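Pyruvate-formate lyase-activating enzyme (PDB 3CAN) is a member of the radical SAM superfamily, whose core is a parallel sheet flanked by helices, related to the TIM barrels. Local coordinates at residues A[50-55]-A[86-91]; A[99-104]-A[162-167]; A[60-65]-A[117-122]; A[7-12]-A[22-27]. All coordinates share one frame; numbering follows the deposited sequence. Where two conformers were deposited one is given.

In the fold
The four contacts show how helices are fastened to one parallel six-stranded sheet and to each other. Contacts 2, 3 and 4 each set a helix against a strand or the loop leaving it, whereas contact 1 joins two helices, 45-53 and 79-90. Only contact 4 has all its touching residues buried; there an aromatic ring meets aliphatic branches at an outermost strand, where the sheet runs on into the second subunit. The other three are partly buried; selenomethionines take part in contacts 1 and 3, while contact 2 mixes leucine and cysteine with glutamate against valine. Contact 3 touches contacts 1 and 2, and contact 1 touches contact 4. No hydrogen bond crosses any of them.

Contact 1: residues A[50-55]-A[86-91]; sequences EVMRNC and RRVAEA
Helix-to-helix packing on the outside of a beta-alpha sheet is carried here by Met52 of helix 45-53, which reaches across to Val88 and Ala91 on the last turn of helix 79-90 and just beyond it. Met52 is present as selenomethionine. Its CG lies anti to the carbonyl carbon (chi1 -73°), the chain then runs straight through chi2, and a bend at chi3 of -72° turns the terminal methyl so that selenium and methyl both rest on one partner. Ala91 CB sits 3.7 Å from Met52 CE and no farther from Met52 SE, a methyl group laid against the kink of the chain. Val88 comes in more loosely, its CG1 4.2 Å from Met52 SE in the conformer given. The backbones stay well apart, with 8.3 Å between the CA atoms of Met52 and Val88, and the long side chain spans that gap.

Glu50, Arg53 and Asn54 bond to one another within 50-55. Asn54 ND2 gives a hydrogen bond of 2.8 Å to Glu50 O, which ties Asn54 back to the carbonyl four residues earlier. In the conformer given, a salt bridge joins Arg53 to Glu50, with Arg53 NE at 3.0 Å and NH1 at 2.9 Å both reaching Glu50 OE1 side-on.

Beneath this bridge lies strand 57-61: Met52 and Val88 both rest on Leu58, and Val88 also on Ile60. A salt bridge from Arg87 to Asp49 adds a polar tie between the same two helices. Phe93 adds to the packing round Met52, while Val51 touches Val37 of strand 35-38 and Ile22 of helix 18-30.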
loop_
_atom_site.group_PDB
_atom_site.type_symbol
_atom_site.label_atom_id
_atom_site.label_comp_id
_atom_site.label_asym_id
_atom_site.label_seq_id
_atom_site.Cartn_x
_atom_site.Cartn_y
_atom_site.Cartn_z
ATOM N N GLU A 50 -5.695 -7.162 21.819
ATOM C CA GLU A 50 -5.082 -8.438 21.442
ATOM C C GLU A 50 -4.318 -8.324 20.124
ATOM O O GLU A 50 -3.258 -8.912 19.977
ATOM C CB GLU A 50 -6.124 -9.557 21.353
ATOM C CG GLU A 50 -5.542 -10.966 21.133
ATOM C CD GLU A 50 -4.674 -11.472 22.290
ATOM O OE1 GLU A 50 -4.805 -10.965 23.426
ATOM O OE2 GLU A 50 -3.856 -12.393 22.056
ATOM N N VAL A 51 -4.857 -7.570 19.167
ATOM C CA VAL A 51 -4.134 -7.311 17.912
ATOM C C VAL A 51 -2.802 -6.609 18.199
ATOM O O VAL A 51 -1.760 -7.015 17.693
ATOM C CB VAL A 51 -4.965 -6.484 16.911
ATOM C CG1 VAL A 51 -4.069 -5.992 15.753
ATOM C CG2 VAL A 51 -6.125 -7.336 16.362
HETATM N N MSE A 52 -2.818 -5.594 19.059
HETATM C CA MSE A 52 -1.575 -4.902 19.430
HETATM C C MSE A 52 -0.535 -5.829 20.078
HETATM O O MSE A 52 0.660 -5.656 19.882
HETATM C CB MSE A 52 -1.868 -3.706 20.333
HETATM C CG MSE A 52 -2.501 -2.537 19.620
HETATM SE SE MSE A 52 -2.605 -0.939 20.737
HETATM C CE MSE A 52 -4.009 -1.498 21.945
ATOM N N ARG A 53 -0.980 -6.829 20.830
ATOM C CA ARG A 53 -0.054 -7.785 21.407
ATOM C C ARG A 53 0.616 -8.683 20.361
ATOM O O ARG A 53 1.627 -9.336 20.656
ATOM C CB ARG A 53 -0.766 -8.641 22.452
ATOM C CG ARG A 53 -1.025 -7.905 23.742
ATOM C CD ARG A 53 -1.434 -8.864 24.843
ATOM N NE ARG A 53 -2.861 -9.120 24.802
ATOM C CZ ARG A 53 -3.788 -8.340 25.361
ATOM N NH1 ARG A 53 -5.062 -8.656 25.242
ATOM N NH2 ARG A 53 -3.462 -7.241 26.036
ATOM N N ASN A 54 0.079 -8.691 19.139
ATOM C CA ASN A 54 0.511 -9.628 18.115
ATOM C C ASN A 54 0.834 -8.959 16.779
ATOM O O ASN A 54 0.690 -9.561 15.717
ATOM C CB ASN A 54 -0.546 -10.711 17.946
ATOM C CG ASN A 54 -0.709 -11.557 19.208
ATOM O OD1 ASN A 54 0.151 -12.392 19.528
ATOM N ND2 ASN A 54 -1.797 -11.325 19.938
ATOM N N CYS A 55 1.288 -7.713 16.839
ATOM C CA CYS A 55 1.787 -7.065 15.629
ATOM C C CYS A 55 2.731 -5.943 15.975
ATOM O O CYS A 55 2.944 -5.637 17.155
ATOM C CB CYS A 55 0.643 -6.599 14.725
ATOM S SG CYS A 55 -0.254 -5.137 15.308
ATOM N N ARG A 86 -7.907 6.888 19.319
ATOM C CA ARG A 86 -7.574 7.299 20.679
ATOM C C ARG A 86 -7.053 6.116 21.499
ATOM O O ARG A 86 -6.087 6.258 22.242
ATOM C CB ARG A 86 -8.775 7.942 21.374
ATOM C CG ARG A 86 -8.459 8.526 22.748
ATOM C CD ARG A 86 -9.610 9.398 23.247
ATOM N NE ARG A 86 -9.719 10.633 22.476
ATOM C CZ ARG A 86 -8.927 11.687 22.628
ATOM N NH1 ARG A 86 -7.964 11.700 23.549
ATOM N NH2 ARG A 86 -9.105 12.746 21.868
ATOM N N ARG A 87 -7.677 4.948 21.346
ATOM C CA ARG A 87 -7.259 3.786 22.133
ATOM C C ARG A 87 -5.824 3.371 21.822
ATOM O O ARG A 87 -5.053 3.084 22.744
ATOM C CB ARG A 87 -8.206 2.600 21.959
ATOM C CG ARG A 87 -8.063 1.612 23.115
ATOM C CD ARG A 87 -9.015 0.447 23.017
ATOM N NE ARG A 87 -8.796 -0.489 24.126
ATOM C CZ ARG A 87 -9.315 -0.356 25.350
ATOM N NH1 ARG A 87 -9.046 -1.265 26.282
ATOM N NH2 ARG A 87 -10.111 0.667 25.652
ATOM N N VAL A 88 -5.466 3.343 20.543
ATOM C CA VAL A 88 -4.113 2.994 20.146
ATOM C C VAL A 88 -3.107 4.027 20.667
ATOM O O VAL A 88 -2.043 3.669 21.188
ATOM C CB VAL A 88 -4.019 2.833 18.624
ATOM C CG1 VAL A 88 -2.609 2.452 18.204
ATOM C CG2 VAL A 88 -5.042 1.774 18.154
ATOM N N ALA A 89 -3.457 5.302 20.541
ATOM C CA ALA A 89 -2.608 6.381 21.045
ATOM C C ALA A 89 -2.378 6.267 22.556
ATOM O O ALA A 89 -1.242 6.435 23.045
ATOM C CB ALA A 89 -3.221 7.726 20.697
ATOM N N GLU A 90 -3.454 5.979 23.298
ATOM C CA GLU A 90 -3.370 5.854 24.764
ATOM C C GLU A 90 -2.591 4.611 25.209
ATOM O O GLU A 90 -2.058 4.564 26.326
ATOM C CB GLU A 90 -4.771 5.838 25.389
ATOM C CG GLU A 90 -5.454 7.196 25.360
ATOM C CD GLU A 90 -6.885 7.182 25.890
ATOM O OE1 GLU A 90 -7.439 6.093 26.163
ATOM O OE2 GLU A 90 -7.461 8.277 26.025
ATOM N N ALA A 91 -2.533 3.616 24.331
ATOM C CA ALA A 91 -1.750 2.403 24.550
ATOM C C ALA A 91 -0.263 2.593 24.247
ATOM O O ALA A 91 0.513 1.668 24.445
ATOM C CB ALA A 91 -2.312 1.271 23.703
#

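Contact 2: residues A[99-104]-A[162-167]; sequences IPLIEG and EVQQQC
Leu101 spreads its two methyl groups over the sulfur of Cys167, with CD2 4.1 Å and CD1 4.2 Å from Cys167 SG. The contact is apolar and shared evenly between the branches, so the sulfur fits across the fork of the leucine. From the same residue, CD2 also brushes the aliphatic part of Gln164, 4.3 Å from its CG. The amide end of Gln164 is bonded outside the contact, NE2 to Pro159 O.

At Val163, one turn before Cys167, the partner changes character. Glu103 sets out with CG opposite the backbone N (chi1 179°) and then bends at chi2, 61°, which brings OE1 up to Val163, the two side chains crossing at about a right angle. Glu103 OE1 lies 4.0 Å from both Val163 CG1 and Val163 CG2. A carboxylate oxygen thus rests against a branched aliphatic group, a contact of packing and not of pairing.

Strand 95-101 hydrogen-bonds on this flank to strand 128-133, and helix 161-173 lies over both: Cys167 touches Leu131 and Gln164 touches Pro133. Ile112 meets both Leu101 and Cys167 and so brings helix 109-121 into the group.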
loop_
_atom_site.group_PDB
_atom_site.type_symbol
_atom_site.label_atom_id
_atom_site.label_comp_id
_atom_site.label_asym_id
_atom_site.label_seq_id
_atom_site.Cartn_x
_atom_site.Cartn_y
_atom_site.Cartn_z
ATOM N N ILE A 99 -5.107 9.059 4.955
ATOM C CA ILE A 99 -6.202 9.914 4.530
ATOM C C ILE A 99 -6.259 9.884 3.005
ATOM O O ILE A 99 -5.448 10.522 2.341
ATOM C CB ILE A 99 -6.047 11.349 5.041
ATOM C CG1 ILE A 99 -5.945 11.357 6.568
ATOM C CG2 ILE A 99 -7.249 12.231 4.550
ATOM C CD1 ILE A 99 -5.686 12.757 7.150
ATOM N N PRO A 100 -7.185 9.094 2.447
ATOM C CA PRO A 100 -7.413 9.170 1.012
ATOM C C PRO A 100 -7.967 10.556 0.756
ATOM O O PRO A 100 -8.970 10.922 1.359
ATOM C CB PRO A 100 -8.438 8.054 0.755
ATOM C CG PRO A 100 -8.353 7.155 1.969
ATOM C CD PRO A 100 -8.071 8.106 3.088
ATOM N N LEU A 101 -7.263 11.343 -0.055
ATOM C CA LEU A 101 -7.499 12.777 -0.149
ATOM C C LEU A 101 -8.248 13.067 -1.446
ATOM O O LEU A 101 -7.709 12.879 -2.530
ATOM C CB LEU A 101 -6.165 13.522 -0.106
ATOM C CG LEU A 101 -6.220 15.037 0.114
ATOM C CD1 LEU A 101 -6.841 15.407 1.478
ATOM C CD2 LEU A 101 -4.830 15.637 -0.014
ATOM N N ILE A 102 -9.498 13.497 -1.305
ATOM C CA ILE A 102 -10.434 13.606 -2.422
ATOM C C ILE A 102 -10.994 15.023 -2.448
ATOM O O ILE A 102 -11.684 15.436 -1.517
ATOM C CB ILE A 102 -11.604 12.598 -2.274
ATOM C CG1 ILE A 102 -11.078 11.177 -1.999
ATOM C CG2 ILE A 102 -12.489 12.618 -3.532
ATOM C CD1 ILE A 102 -12.043 10.258 -1.269
ATOM N N GLU A 103 -10.663 15.766 -3.502
ATOM C CA GLU A 103 -11.198 17.100 -3.692
ATOM C C GLU A 103 -12.698 16.950 -3.896
ATOM O O GLU A 103 -13.129 16.199 -4.783
ATOM C CB GLU A 103 -10.542 17.760 -4.901
ATOM C CG GLU A 103 -11.037 19.152 -5.222
ATOM C CD GLU A 103 -10.812 20.144 -4.102
ATOM O OE1 GLU A 103 -9.673 20.248 -3.597
ATOM O OE2 GLU A 103 -11.775 20.845 -3.744
ATOM N N GLY A 104 -13.468 17.656 -3.071
ATOM C CA GLY A 104 -14.921 17.539 -3.042
ATOM C C GLY A 104 -15.480 16.701 -1.906
ATOM O O GLY A 104 -16.684 16.726 -1.660
ATOM N N GLU A 162 -1.274 22.167 -5.339
ATOM C CA GLU A 162 -1.347 23.256 -4.367
ATOM C C GLU A 162 -2.117 22.826 -3.125
ATOM O O GLU A 162 -1.670 23.058 -2.006
ATOM C CB GLU A 162 -2.007 24.493 -4.985
ATOM C CG GLU A 162 -1.930 25.737 -4.104
ATOM C CD GLU A 162 -2.641 26.939 -4.702
ATOM O OE1 GLU A 162 -2.649 27.089 -5.946
ATOM O OE2 GLU A 162 -3.183 27.749 -3.916
ATOM N N VAL A 163 -3.275 22.208 -3.329
ATOM C CA VAL A 163 -4.084 21.713 -2.211
ATOM C C VAL A 163 -3.344 20.628 -1.422
ATOM O O VAL A 163 -3.312 20.669 -0.195
ATOM C CB VAL A 163 -5.473 21.209 -2.685
ATOM C CG1 VAL A 163 -6.186 20.438 -1.578
ATOM C CG2 VAL A 163 -6.335 22.381 -3.163
ATOM N N GLN A 164 -2.732 19.677 -2.121
ATOM C CA GLN A 164 -1.955 18.627 -1.470
ATOM C C GLN A 164 -0.897 19.212 -0.537
ATOM O O GLN A 164 -0.783 18.805 0.620
ATOM C CB GLN A 164 -1.289 17.724 -2.504
ATOM C CG GLN A 164 -2.255 16.842 -3.270
ATOM C CD GLN A 164 -1.550 16.059 -4.346
ATOM O OE1 GLN A 164 -0.450 15.546 -4.127
ATOM N NE2 GLN A 164 -2.173 15.955 -5.518
ATOM N N GLN A 165 -0.146 20.192 -1.028
ATOM C CA GLN A 165 0.898 20.808 -0.216
ATOM C C GLN A 165 0.326 21.644 0.926
ATOM O O GLN A 165 0.925 21.715 1.993
ATOM C CB GLN A 165 1.838 21.652 -1.083
ATOM C CG GLN A 165 2.634 20.836 -2.092
ATOM C CD GLN A 165 3.513 19.758 -1.449
ATOM O OE1 GLN A 165 4.018 19.923 -0.334
ATOM N NE2 GLN A 165 3.704 18.654 -2.163
ATOM N N GLN A 166 -0.808 22.298 0.686
ATOM C CA GLN A 166 -1.500 23.027 1.740
ATOM C C GLN A 166 -1.908 22.072 2.860
ATOM O O GLN A 166 -1.783 22.412 4.029
ATOM C CB GLN A 166 -2.705 23.794 1.176
ATOM C CG GLN A 166 -2.290 25.044 0.377
ATOM C CD GLN A 166 -3.414 25.637 -0.484
ATOM O OE1 GLN A 166 -4.439 24.993 -0.724
ATOM N NE2 GLN A 166 -3.215 26.869 -0.953
ATOM N N CYS A 167 -2.359 20.870 2.504
ATOM C CA CYS A 167 -2.737 19.873 3.516
ATOM C C CYS A 167 -1.522 19.404 4.320
ATOM O O CYS A 167 -1.576 19.254 5.539
ATOM C CB CYS A 167 -3.433 18.683 2.863
ATOM S SG CYS A 167 -5.046 19.089 2.157
#

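Contact 3: residues A[60-65]-A[117-122]; sequences IDLKSM and EFLASL
Phe118 O receives the shortest polar bond of this region, 2.6 Å from Ser121 OG, on helix 109-121, whose Phe118 and Leu119 meet Met65 and Leu62. The hydroxyl approaches at a C=O...O angle of 131°, tilted from the carbonyl plane, and a weak bond from Ser121 N falls on the same oxygen. The carbonyl of Phe118 is thus held by Ser121, while the Phe118 side chain turns to the loop after strand 57-61.

There Met65, a selenomethionine, folds over by bends at both chi2 (-58°) and chi3. Its methyl CE ends up 3.8 Å from Phe118 CB and 4.1 Å from Phe118 CG, beside the root of the ring. The selenium lies 5.1 Å from the ring centroid and 39° off the ring normal, an oblique Met-aromatic contact. Leu62 and Leu119 meet more simply, tip to tip, with Leu62 CD2 4.2 Å from Leu119 CD1. Ile97 of strand 95-101 packs against both leucines.

Across the two segments themselves the chemistry is apolar, with one oblique selenium-aromatic contact, and no hydrogen bond crosses. The loop after strand 57-61 and helix 109-121 therefore meet here through van der Waals contact, while the bond from Met65 N to Asn111 OD1, outside the contact, links the loop to the helix by its backbone.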
loop_
_atom_site.group_PDB
_atom_site.type_symbol
_atom_site.label_atom_id
_atom_site.label_comp_id
_atom_site.label_asym_id
_atom_site.label_seq_id
_atom_site.Cartn_x
_atom_site.Cartn_y
_atom_site.Cartn_z
ATOM N N ILE A 60 -4.668 2.970 10.483
ATOM C CA ILE A 60 -6.060 3.408 10.580
ATOM C C ILE A 60 -6.340 4.481 9.545
ATOM O O ILE A 60 -5.559 5.426 9.412
ATOM C CB ILE A 60 -6.402 3.947 11.998
ATOM C CG1 ILE A 60 -6.132 2.878 13.056
ATOM C CG2 ILE A 60 -7.864 4.372 12.068
ATOM C CD1 ILE A 60 -6.157 3.376 14.516
ATOM N N ASP A 61 -7.463 4.341 8.834
ATOM C CA ASP A 61 -7.918 5.338 7.868
ATOM C C ASP A 61 -8.710 6.412 8.609
ATOM O O ASP A 61 -9.555 6.096 9.447
ATOM C CB ASP A 61 -8.849 4.717 6.823
ATOM C CG ASP A 61 -8.139 3.805 5.863
ATOM O OD1 ASP A 61 -6.902 3.715 5.900
ATOM O OD2 ASP A 61 -8.843 3.158 5.062
ATOM N N LEU A 62 -8.447 7.671 8.280
ATOM C CA LEU A 62 -9.242 8.785 8.793
ATOM C C LEU A 62 -9.809 9.568 7.609
ATOM O O LEU A 62 -9.275 10.596 7.207
ATOM C CB LEU A 62 -8.377 9.664 9.682
ATOM C CG LEU A 62 -9.058 10.806 10.423
ATOM C CD1 LEU A 62 -10.199 10.249 11.284
ATOM C CD2 LEU A 62 -8.037 11.563 11.262
ATOM N N LYS A 63 -10.891 9.046 7.042
ATOM C CA LYS A 63 -11.453 9.588 5.801
ATOM C C LYS A 63 -12.095 10.955 5.994
ATOM O O LYS A 63 -12.000 11.821 5.115
ATOM C CB LYS A 63 -12.445 8.603 5.169
ATOM C CG LYS A 63 -11.785 7.643 4.184
ATOM C CD LYS A 63 -12.791 6.717 3.502
ATOM C CE LYS A 63 -12.742 5.304 4.086
ATOM N NZ LYS A 63 -13.927 4.466 3.733
ATOM N N SER A 64 -12.728 11.167 7.143
ATOM C CA SER A 64 -13.351 12.462 7.424
ATOM C C SER A 64 -13.638 12.625 8.893
ATOM O O SER A 64 -14.022 11.666 9.561
ATOM C CB SER A 64 -14.680 12.635 6.674
ATOM O OG SER A 64 -15.177 13.951 6.882
HETATM N N MSE A 65 -13.502 13.857 9.371
HETATM C CA MSE A 65 -13.964 14.214 10.708
HETATM C C MSE A 65 -15.478 14.464 10.728
HETATM O O MSE A 65 -16.085 14.512 11.795
HETATM C CB MSE A 65 -13.240 15.449 11.205
HETATM C CG MSE A 65 -11.768 15.252 11.442
HETATM SE SE MSE A 65 -11.309 13.837 12.724
HETATM C CE MSE A 65 -12.061 14.627 14.353
ATOM N N GLU A 117 -6.030 18.723 14.591
ATOM C CA GLU A 117 -6.311 19.047 15.980
ATOM C C GLU A 117 -6.627 17.815 16.802
ATOM O O GLU A 117 -6.172 17.694 17.939
ATOM C CB GLU A 117 -7.446 20.064 16.058
ATOM C CG GLU A 117 -7.026 21.428 15.556
ATOM C CD GLU A 117 -8.134 22.450 15.407
ATOM O OE1 GLU A 117 -9.300 22.214 15.818
ATOM O OE2 GLU A 117 -7.811 23.554 14.892
ATOM N N PHE A 118 -7.369 16.885 16.219
ATOM C CA PHE A 118 -7.663 15.625 16.886
ATOM C C PHE A 118 -6.364 14.845 17.130
ATOM O O PHE A 118 -6.040 14.485 18.261
ATOM C CB PHE A 118 -8.662 14.839 16.052
ATOM C CG PHE A 118 -8.827 13.424 16.484
ATOM C CD1 PHE A 118 -9.444 13.108 17.674
ATOM C CD2 PHE A 118 -8.364 12.395 15.682
ATOM C CE1 PHE A 118 -9.594 11.794 18.063
ATOM C CE2 PHE A 118 -8.505 11.087 16.057
ATOM C CZ PHE A 118 -9.104 10.776 17.267
ATOM N N LEU A 119 -5.603 14.639 16.068
ATOM C CA LEU A 119 -4.392 13.827 16.152
ATOM C C LEU A 119 -3.337 14.453 17.058
ATOM O O LEU A 119 -2.682 13.753 17.853
ATOM C CB LEU A 119 -3.836 13.561 14.743
ATOM C CG LEU A 119 -4.728 12.710 13.821
ATOM C CD1 LEU A 119 -4.167 12.693 12.409
ATOM C CD2 LEU A 119 -4.889 11.280 14.361
ATOM N N ALA A 120 -3.154 15.769 16.938
ATOM C CA ALA A 120 -2.146 16.478 17.728
ATOM C C ALA A 120 -2.427 16.390 19.231
ATOM O O ALA A 120 -1.515 16.402 20.055
ATOM C CB ALA A 120 -2.087 17.938 17.289
ATOM N N SER A 121 -3.701 16.285 19.580
ATOM C CA SER A 121 -4.132 16.233 20.976
ATOM C C SER A 121 -3.888 14.883 21.642
ATOM O O SER A 121 -3.943 14.777 22.863
ATOM C CB SER A 121 -5.621 16.609 21.072
ATOM O OG SER A 121 -6.461 15.569 20.610
ATOM N N LEU A 122 -3.615 13.848 20.849
ATOM C CA LEU A 122 -3.428 12.513 21.385
ATOM C C LEU A 122 -2.071 12.369 22.068
ATOM O O LEU A 122 -1.102 13.039 21.686
ATOM C CB LEU A 122 -3.589 11.467 20.278
ATOM C CG LEU A 122 -4.957 11.476 19.595
ATOM C CD1 LEU A 122 -4.977 10.536 18.371
ATOM C CD2 LEU A 122 -6.072 11.123 20.602
#

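Contact 4: residues A[7-12]-A[22-27]; sequences VTFCGG and IDILKR
Phe9, Leu25 and Ile24 make this buried contact, and the aromatic ring supplies the largest share. Phe9 projects from strand 6-10 toward helix 18-30, and Ile24 meets it at the rim: CG2 of Ile24 lies in the ring plane, 3.6 Å from Phe9 CZ. The two side chains cross at about a right angle. That methyl is the branch of Ile24 placed anti to the backbone N; the longer arm, with chi1 -63°, leads away from the ring. Leu25 arrives differently, sliding past Phe9 in the opposite direction so that its CD2 stands obliquely to the ring, 4.0 Å from Phe9 CE2. Two consecutive helix residues thus touch one ring.

Behind them Asp23 and Arg27 form a salt bridge one turn apart, Arg27 NE to Asp23 OD2 at 2.9 Å and nearly straight (173°). The second subunit extends the sheet by pairing its own strand antiparallel to 7-10; Ile24 touches Ile24, and Arg27 lies close to Arg27, of that subunit.

Strand, helix and the following strand 35-38 form a beta-alpha-beta unit, the building block of TIM-barrel-like folds, and Gly11 and Gly12 begin the Gly-Gly-Glu-Pro sequence recognised in radical SAM proteins.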
loop_
_atom_site.group_PDB
_atom_site.type_symbol
_atom_site.label_atom_id
_atom_site.label_comp_id
_atom_site.label_asym_id
_atom_site.label_seq_id
_atom_site.Cartn_x
_atom_site.Cartn_y
_atom_site.Cartn_z
ATOM N N VAL A 7 3.866 -8.798 6.387
ATOM C CA VAL A 7 2.469 -9.074 6.093
ATOM C C VAL A 7 1.625 -7.885 6.576
ATOM O O VAL A 7 1.881 -7.300 7.638
ATOM C CB VAL A 7 2.012 -10.404 6.756
ATOM C CG1 VAL A 7 2.089 -10.332 8.297
ATOM C CG2 VAL A 7 0.616 -10.829 6.290
ATOM N N THR A 8 0.620 -7.546 5.788
ATOM C CA THR A 8 -0.342 -6.509 6.158
ATOM C C THR A 8 -1.751 -7.050 5.977
ATOM O O THR A 8 -2.077 -7.650 4.933
ATOM C CB THR A 8 -0.189 -5.274 5.274
ATOM O OG1 THR A 8 1.145 -4.775 5.367
ATOM C CG2 THR A 8 -1.187 -4.168 5.693
ATOM N N PHE A 9 -2.602 -6.818 6.970
ATOM C CA PHE A 9 -4.035 -7.067 6.816
ATOM C C PHE A 9 -4.709 -5.720 6.650
ATOM O O PHE A 9 -4.425 -4.784 7.408
ATOM C CB PHE A 9 -4.608 -7.778 8.020
ATOM C CG PHE A 9 -4.191 -9.201 8.112
ATOM C CD1 PHE A 9 -4.951 -10.191 7.509
ATOM C CD2 PHE A 9 -3.034 -9.553 8.785
ATOM C CE1 PHE A 9 -4.574 -11.517 7.598
ATOM C CE2 PHE A 9 -2.625 -10.888 8.851
ATOM C CZ PHE A 9 -3.393 -11.857 8.263
ATOM N N CYS A 10 -5.551 -5.615 5.627
ATOM C CA CYS A 10 -6.209 -4.361 5.236
ATOM C C CYS A 10 -7.718 -4.531 5.172
ATOM O O CYS A 10 -8.219 -5.615 4.811
ATOM C CB CYS A 10 -5.760 -3.924 3.839
ATOM S SG CYS A 10 -4.035 -3.508 3.651
ATOM N N GLY A 11 -8.443 -3.453 5.442
ATOM C CA GLY A 11 -9.864 -3.444 5.216
ATOM C C GLY A 11 -10.702 -4.143 6.262
ATOM O O GLY A 11 -10.218 -4.520 7.336
ATOM N N GLY A 12 -11.986 -4.267 5.953
ATOM C CA GLY A 12 -12.961 -4.769 6.907
ATOM C C GLY A 12 -12.985 -6.276 7.066
ATOM O O GLY A 12 -13.233 -6.778 8.157
ATOM N N ILE A 22 -5.754 -13.191 14.741
ATOM C CA ILE A 22 -4.781 -13.321 15.832
ATOM C C ILE A 22 -3.924 -14.586 15.669
ATOM O O ILE A 22 -2.707 -14.561 15.881
ATOM C CB ILE A 22 -5.491 -13.303 17.214
ATOM C CG1 ILE A 22 -6.165 -11.942 17.461
ATOM C CG2 ILE A 22 -4.499 -13.619 18.324
ATOM C CD1 ILE A 22 -5.238 -10.787 17.458
ATOM N N ASP A 23 -4.535 -15.692 15.250
ATOM C CA ASP A 23 -3.784 -16.919 15.005
ATOM C C ASP A 23 -2.722 -16.727 13.908
ATOM O O ASP A 23 -1.568 -17.122 14.067
ATOM C CB ASP A 23 -4.725 -18.052 14.623
ATOM C CG ASP A 23 -4.011 -19.377 14.514
ATOM O OD1 ASP A 23 -3.449 -19.837 15.525
ATOM O OD2 ASP A 23 -3.984 -19.923 13.407
ATOM N N ILE A 24 -3.107 -16.111 12.802
ATOM C CA ILE A 24 -2.163 -15.883 11.707
ATOM C C ILE A 24 -1.075 -14.919 12.162
ATOM O O ILE A 24 0.100 -15.127 11.889
ATOM C CB ILE A 24 -2.869 -15.347 10.462
ATOM C CG1 ILE A 24 -3.877 -16.373 9.912
ATOM C CG2 ILE A 24 -1.819 -14.940 9.392
ATOM C CD1 ILE A 24 -3.324 -17.773 9.627
ATOM N N LEU A 25 -1.462 -13.860 12.865
ATOM C CA LEU A 25 -0.476 -12.930 13.422
ATOM C C LEU A 25 0.530 -13.645 14.335
ATOM O O LEU A 25 1.733 -13.425 14.226
ATOM C CB LEU A 25 -1.180 -11.802 14.172
ATOM C CG LEU A 25 -1.913 -10.780 13.299
ATOM C CD1 LEU A 25 -2.718 -9.825 14.196
ATOM C CD2 LEU A 25 -0.951 -9.970 12.422
ATOM N N LYS A 26 0.044 -14.513 15.215
ATOM C CA LYS A 26 0.951 -15.295 16.065
ATOM C C LYS A 26 1.928 -16.151 15.255
ATOM O O LYS A 26 3.131 -16.164 15.528
ATOM C CB LYS A 26 0.160 -16.162 17.035
ATOM C CG LYS A 26 -0.418 -15.350 18.171
ATOM C CD LYS A 26 -1.309 -16.148 19.078
ATOM C CE LYS A 26 -1.666 -15.349 20.306
ATOM N NZ LYS A 26 -2.654 -16.098 21.140
ATOM N N ARG A 27 1.418 -16.841 14.246
ATOM C CA ARG A 27 2.254 -17.674 13.377
ATOM C C ARG A 27 3.330 -16.852 12.659
ATOM O O ARG A 27 4.491 -17.257 12.578
ATOM C CB ARG A 27 1.388 -18.411 12.355
ATOM C CG ARG A 27 0.523 -19.499 12.967
ATOM C CD ARG A 27 -0.505 -20.020 11.982
ATOM N NE ARG A 27 -1.392 -20.982 12.613
ATOM C CZ ARG A 27 -1.108 -22.268 12.765
ATOM N NH1 ARG A 27 0.023 -22.771 12.293
ATOM N NH2 ARG A 27 -1.970 -23.061 13.379
#